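Long-range contacts in porin (Rhodobacter blasticus, PDB 3PRN), which forms trimeric outer-membrane channels through which small hydrophilic solutes of up to about 0.6 kDa diffuse passively: residues Thr87-Val92 with Ala110-Phe115; Ile33-Thr38 with Leu51-Asp56. The protein carries 1 engineered substitution. One frame throughout, in Å; residues are numbered along the deposited sequence.

Contact 1 (Thr87-Val92 with Ala110-Phe115)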
loop_
_atom_site.group_PDB
_atom_site.type_symbol
_atom_site.label_atom_id
_atom_site.label_comp_id
_atom_site.label_asym_id
_atom_site.label_seq_id
_atom_site.Cartn_x
_atom_site.Cartn_y
_atom_site.Cartn_z
ATOM N N THR A 87 -19.896 -9.866 -8.028
ATOM C CA THR A 87 -20.978 -10.867 -8.039
ATOM C C THR A 87 -22.177 -10.413 -8.876
ATOM O O THR A 87 -22.386 -9.241 -9.205
ATOM C CB THR A 87 -21.479 -11.122 -6.618
ATOM O OG1 THR A 87 -21.955 -9.911 -6.052
ATOM C CG2 THR A 87 -20.391 -11.673 -5.694
ATOM N N ALA A 88 -22.957 -11.423 -9.280
ATOM C CA ALA A 88 -24.089 -11.111 -10.158
ATOM C C ALA A 88 -25.105 -10.149 -9.586
ATOM O O ALA A 88 -25.477 -9.147 -10.234
ATOM C CB ALA A 88 -24.733 -12.432 -10.592
ATOM N N PHE A 89 -25.506 -10.324 -8.330
ATOM C CA PHE A 89 -26.548 -9.449 -7.769
ATOM C C PHE A 89 -26.037 -8.015 -7.621
ATOM O O PHE A 89 -26.817 -7.053 -7.659
ATOM C CB PHE A 89 -26.964 -10.020 -6.404
ATOM C CG PHE A 89 -28.303 -9.545 -5.894
ATOM C CD1 PHE A 89 -29.481 -10.146 -6.391
ATOM C CD2 PHE A 89 -28.405 -8.549 -4.950
ATOM C CE1 PHE A 89 -30.738 -9.722 -5.914
ATOM C CE2 PHE A 89 -29.650 -8.092 -4.480
ATOM C CZ PHE A 89 -30.808 -8.699 -4.979
ATOM N N ASP A 90 -24.718 -7.877 -7.453
ATOM C CA ASP A 90 -24.133 -6.552 -7.282
ATOM C C ASP A 90 -23.798 -5.944 -8.630
ATOM O O ASP A 90 -23.644 -4.724 -8.663
ATOM C CB ASP A 90 -22.885 -6.649 -6.384
ATOM C CG ASP A 90 -22.326 -5.287 -5.918
ATOM O OD1 ASP A 90 -23.020 -4.514 -5.275
ATOM O OD2 ASP A 90 -21.140 -4.987 -6.193
ATOM N N SER A 91 -23.674 -6.731 -9.706
ATOM C CA SER A 91 -23.260 -6.099 -10.959
ATOM C C SER A 91 -24.354 -5.788 -11.969
ATOM O O SER A 91 -24.085 -5.002 -12.868
ATOM C CB SER A 91 -22.275 -7.082 -11.663
ATOM O OG SER A 91 -21.165 -7.288 -10.782
ATOM N N VAL A 92 -25.550 -6.354 -11.869
ATOM C CA VAL A 92 -26.606 -6.094 -12.811
ATOM C C VAL A 92 -26.938 -4.600 -12.868
ATOM O O VAL A 92 -26.742 -3.862 -11.894
ATOM C CB VAL A 92 -28.027 -6.608 -12.447
ATOM C CG1 VAL A 92 -28.424 -7.868 -13.219
ATOM C CG2 VAL A 92 -28.173 -6.964 -10.966
ATOM N N ALA A 110 -31.768 -2.527 -2.312
ATOM C CA ALA A 110 -32.199 -3.785 -1.731
ATOM C C ALA A 110 -31.795 -3.900 -0.261
ATOM O O ALA A 110 -30.640 -3.624 0.110
ATOM C CB ALA A 110 -31.563 -4.923 -2.505
ATOM N N GLN A 111 -32.720 -4.370 0.581
ATOM C CA GLN A 111 -32.395 -4.540 1.999
ATOM C C GLN A 111 -32.132 -6.023 2.297
ATOM O O GLN A 111 -32.795 -6.639 3.131
ATOM C CB GLN A 111 -33.586 -4.085 2.861
ATOM C CG GLN A 111 -34.010 -2.656 2.574
ATOM C CD GLN A 111 -32.983 -1.664 3.081
ATOM O OE1 GLN A 111 -32.695 -1.652 4.275
ATOM N NE2 GLN A 111 -32.402 -0.835 2.241
ATOM N N SER A 112 -31.170 -6.598 1.599
ATOM C CA SER A 112 -30.797 -8.011 1.816
ATOM C C SER A 112 -29.287 -8.090 2.001
ATOM O O SER A 112 -28.583 -7.065 1.868
ATOM C CB SER A 112 -31.250 -8.870 0.635
ATOM O OG SER A 112 -30.865 -8.265 -0.585
ATOM N N SER A 113 -28.782 -9.218 2.397
ATOM C CA SER A 113 -27.370 -9.493 2.602
ATOM C C SER A 113 -26.897 -10.378 1.458
ATOM O O SER A 113 -27.513 -11.405 1.148
ATOM C CB SER A 113 -27.160 -10.403 3.834
ATOM O OG SER A 113 -27.303 -9.641 5.023
ATOM N N PHE A 114 -25.820 -10.003 0.837
ATOM C CA PHE A 114 -25.268 -10.807 -0.255
ATOM C C PHE A 114 -23.784 -10.450 -0.413
ATOM O O PHE A 114 -23.383 -9.372 0.046
ATOM C CB PHE A 114 -26.054 -10.547 -1.536
ATOM C CG PHE A 114 -26.178 -9.067 -1.860
ATOM C CD1 PHE A 114 -25.202 -8.454 -2.643
ATOM C CD2 PHE A 114 -27.264 -8.331 -1.375
ATOM C CE1 PHE A 114 -25.303 -7.095 -2.941
ATOM C CE2 PHE A 114 -27.364 -6.969 -1.671
ATOM C CZ PHE A 114 -26.383 -6.350 -2.454
ATOM N N PHE A 115 -23.005 -11.356 -0.998
ATOM C CA PHE A 115 -21.584 -11.055 -1.218
ATOM C C PHE A 115 -21.424 -10.038 -2.354
ATOM O O PHE A 115 -22.204 -9.965 -3.306
ATOM C CB PHE A 115 -20.827 -12.333 -1.588
ATOM C CG PHE A 115 -20.679 -13.284 -0.437
ATOM C CD1 PHE A 115 -20.361 -12.780 0.827
ATOM C CD2 PHE A 115 -20.844 -14.639 -0.631
ATOM C CE1 PHE A 115 -20.222 -13.640 1.897
ATOM C CE2 PHE A 115 -20.698 -15.493 0.448
ATOM C CZ PHE A 115 -20.379 -15.009 1.684
#
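Thr87 OG1 donates to Phe115 O across 2.8 Å, the one hydrogen bond between the segments, approaching 33° out of the carbonyl plane. Thr87 CG2 lies 4.2 Å from Phe115 CB. Thr87 is also the N-cap residue of the short helix 88-91, so the bond ties the start of that turn to the returning chain.

The aromatic component is a T-shaped pair. The edge of Phe89 is directed at the face of Phe114: CD2 of Phe89 stands 3.6 Å above the plane of the Phe114 ring, over its centre, with centroids 4.8 Å apart and planes at 62°. Phe114 reaches beneath that edge because its CG lies between its own N and carbonyl carbon (chi1 52°).

Around the pair, Ala110 CB meets the edge of Phe89, 4.2 Å from Phe89 CE2, and Asp90 OD1 lies at the Phe114 edge while hydrogen-bonding to Tyr96 OH. Phe89 and Phe114 also both touch Ile193 of the barrel wall.

Both segments belong to the long loop between strands 78-83 and 131-138, which folds into the barrel as in other porins; its two limbs are thus joined chiefly by ring packing, with one hydrogen bond, at the N-cap, as the directional link.

Contact 2 (Ile33-Thr38 with Leu51-Asp56)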
loop_
_atom_site.group_PDB
_atom_site.type_symbol
_atom_site.label_atom_id
_atom_site.label_comp_id
_atom_site.label_asym_id
_atom_site.label_seq_id
_atom_site.Cartn_x
_atom_site.Cartn_y
_atom_site.Cartn_z
ATOM N N ILE A 33 -7.997 4.329 -4.517
ATOM C CA ILE A 33 -7.021 4.134 -5.562
ATOM C C ILE A 33 -7.130 2.707 -6.088
ATOM O O ILE A 33 -7.028 1.775 -5.281
ATOM C CB ILE A 33 -5.576 4.354 -5.051
ATOM C CG1 ILE A 33 -5.321 5.814 -4.672
ATOM C CG2 ILE A 33 -4.514 3.997 -6.093
ATOM C CD1 ILE A 33 -4.224 5.976 -3.626
ATOM N N ASN A 34 -7.255 2.528 -7.401
ATOM C CA ASN A 34 -7.276 1.186 -7.985
ATOM C C ASN A 34 -5.928 0.982 -8.730
ATOM O O ASN A 34 -5.489 1.879 -9.494
ATOM C CB ASN A 34 -8.407 1.046 -8.999
ATOM C CG ASN A 34 -9.796 1.225 -8.388
ATOM O OD1 ASN A 34 -10.155 0.531 -7.432
ATOM N ND2 ASN A 34 -10.559 2.138 -8.974
ATOM N N ILE A 35 -5.337 -0.169 -8.537
ATOM C CA ILE A 35 -4.071 -0.479 -9.229
ATOM C C ILE A 35 -4.433 -1.658 -10.136
ATOM O O ILE A 35 -4.875 -2.698 -9.623
ATOM C CB ILE A 35 -3.023 -0.899 -8.199
ATOM C CG1 ILE A 35 -2.903 0.232 -7.162
ATOM C CG2 ILE A 35 -1.721 -1.242 -8.893
ATOM C CD1 ILE A 35 -1.852 -0.126 -6.139
ATOM N N VAL A 36 -4.281 -1.462 -11.434
ATOM C CA VAL A 36 -4.652 -2.516 -12.387
ATOM C C VAL A 36 -3.475 -2.908 -13.256
ATOM O O VAL A 36 -2.827 -2.056 -13.886
ATOM C CB VAL A 36 -5.771 -1.917 -13.291
ATOM C CG1 VAL A 36 -6.238 -2.952 -14.320
ATOM C CG2 VAL A 36 -6.932 -1.484 -12.408
ATOM N N GLY A 37 -3.108 -4.183 -13.284
ATOM C CA GLY A 37 -2.000 -4.659 -14.124
ATOM C C GLY A 37 -2.679 -5.456 -15.269
ATOM O O GLY A 37 -3.589 -6.271 -14.999
ATOM N N THR A 38 -2.291 -5.227 -16.497
ATOM C CA THR A 38 -2.884 -5.922 -17.640
ATOM C C THR A 38 -1.778 -6.352 -18.631
ATOM O O THR A 38 -0.789 -5.688 -18.807
ATOM C CB THR A 38 -3.874 -5.076 -18.477
ATOM O OG1 THR A 38 -3.217 -3.898 -18.927
ATOM C CG2 THR A 38 -5.028 -4.599 -17.625
ATOM N N LEU A 51 -5.929 -4.494 -7.633
ATOM C CA LEU A 51 -5.818 -4.314 -6.193
ATOM C C LEU A 51 -6.477 -2.941 -5.885
ATOM O O LEU A 51 -6.308 -1.989 -6.691
ATOM C CB LEU A 51 -4.371 -4.317 -5.749
ATOM C CG LEU A 51 -4.091 -4.341 -4.263
ATOM C CD1 LEU A 51 -4.491 -5.675 -3.646
ATOM C CD2 LEU A 51 -2.622 -4.084 -3.981
ATOM N N ARG A 52 -7.138 -2.796 -4.748
ATOM C CA ARG A 52 -7.691 -1.505 -4.331
ATOM C C ARG A 52 -7.107 -1.059 -2.975
ATOM O O ARG A 52 -6.906 -1.880 -2.042
ATOM C CB ARG A 52 -9.223 -1.606 -4.175
ATOM C CG ARG A 52 -9.941 -0.355 -3.703
ATOM C CD ARG A 52 -11.459 -0.453 -3.946
ATOM N NE ARG A 52 -11.716 -0.448 -5.442
ATOM C CZ ARG A 52 -12.941 -0.628 -5.932
ATOM N NH1 ARG A 52 -14.009 -0.822 -5.102
ATOM N NH2 ARG A 52 -13.172 -0.581 -7.232
ATOM N N MET A 53 -6.839 0.225 -2.817
ATOM C CA MET A 53 -6.409 0.847 -1.572
ATOM C C MET A 53 -7.463 1.948 -1.323
ATOM O O MET A 53 -7.635 2.862 -2.108
ATOM C CB MET A 53 -5.016 1.496 -1.629
ATOM C CG MET A 53 -3.951 0.360 -1.780
ATOM S SD MET A 53 -2.290 1.173 -1.931
ATOM C CE MET A 53 -2.021 1.445 -0.181
ATOM N N GLN A 54 -8.329 1.714 -0.315
ATOM C CA GLN A 54 -9.372 2.667 -0.017
ATOM C C GLN A 54 -9.332 3.073 1.453
ATOM O O GLN A 54 -9.223 2.183 2.295
ATOM C CB GLN A 54 -10.744 2.075 -0.304
ATOM C CG GLN A 54 -11.912 3.067 -0.107
ATOM C CD GLN A 54 -13.206 2.384 -0.541
ATOM O OE1 GLN A 54 -13.281 2.015 -1.741
ATOM N NE2 GLN A 54 -14.165 2.208 0.353
ATOM N N TRP A 55 -9.436 4.374 1.687
ATOM C CA TRP A 55 -9.488 4.908 3.031
ATOM C C TRP A 55 -10.840 5.643 3.183
ATOM O O TRP A 55 -11.274 6.378 2.269
ATOM C CB TRP A 55 -8.315 5.923 3.248
ATOM C CG TRP A 55 -8.428 6.588 4.610
ATOM C CD1 TRP A 55 -7.949 6.115 5.805
ATOM C CD2 TRP A 55 -9.064 7.848 4.892
ATOM N NE1 TRP A 55 -8.236 7.002 6.799
ATOM C CE2 TRP A 55 -8.937 8.069 6.288
ATOM C CE3 TRP A 55 -9.775 8.773 4.128
ATOM C CZ2 TRP A 55 -9.491 9.185 6.922
ATOM C CZ3 TRP A 55 -10.310 9.898 4.740
ATOM C CH2 TRP A 55 -10.160 10.092 6.162
ATOM N N ASP A 56 -11.475 5.462 4.318
ATOM C CA ASP A 56 -12.669 6.190 4.708
ATOM C C ASP A 56 -12.472 6.857 6.074
ATOM O O ASP A 56 -11.776 6.341 6.932
ATOM C CB ASP A 56 -13.896 5.232 4.790
ATOM C CG ASP A 56 -14.330 4.791 3.370
ATOM O OD1 ASP A 56 -15.165 5.487 2.789
ATOM O OD2 ASP A 56 -13.861 3.738 2.895
#
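Asn34 and Arg52 are paired across the antiparallel hairpin of barrel strands 25-39 and 46-56 as a non-hydrogen-bonded pair; the short segments run at 168°. Their side chains lie alongside one another: Arg52 NE donates to Asn34 OD1 at 2.7 Å, in the carbonyl plane and at the guanidinium edge, and NH2 adds a weak bond to the same oxygen. A bend at chi3 (-67°) turns the guanidinium edge to the amide.

The backbone sets this register. Ile33 with Met53 and Ile35 with Leu51 are hydrogen-bonded pairs on either side, each with two nearly straight bonds, such as Ile35 N to Leu51 O at 2.8 Å.

Farther out, Asn34 ND2 bonds to Asn5 OD1 on the adjoining strand, and Arg52 NH1 bonds to Ser119 OG of the loop folded into the barrel. Replacing Arg52 with an alanine removes the guanidinium, which would probably leave Asn34 OD1 without these donors and Ser119 OG without this partner.

The face bearing Ile33, Ile35, Leu51 and Met53 instead meets the neighbouring subunits of the trimer: Ile33 packs on Ile35 of the second subunit, and Met53 on Met53 of both others. Within the chain, Met53 SD lies 4.4 Å from Ile35 CD1.

Contact 2 lies in the barrel wall, its centre about 17 Å from that of the chain, whereas contact 1 lies farther in, at about 8 Å. Their centres are 21 Å apart and their nearest atoms about 8 Å, without touching. The connection is made by the inward-folded loop: just after segment 110-115, beside Ser119, Lys120 NZ forms a salt bridge with Asp56 OD2 of segment 51-56. A loop folded into the barrel and facing Arg30, Arg32 and Arg52 on the wall is consistent with the pore eyelet of porins. The magnesium site uses Ser28 and Asp57, on strand 25-39 and directly after strand 46-56, placing it at the continuation of contact 2's hairpin.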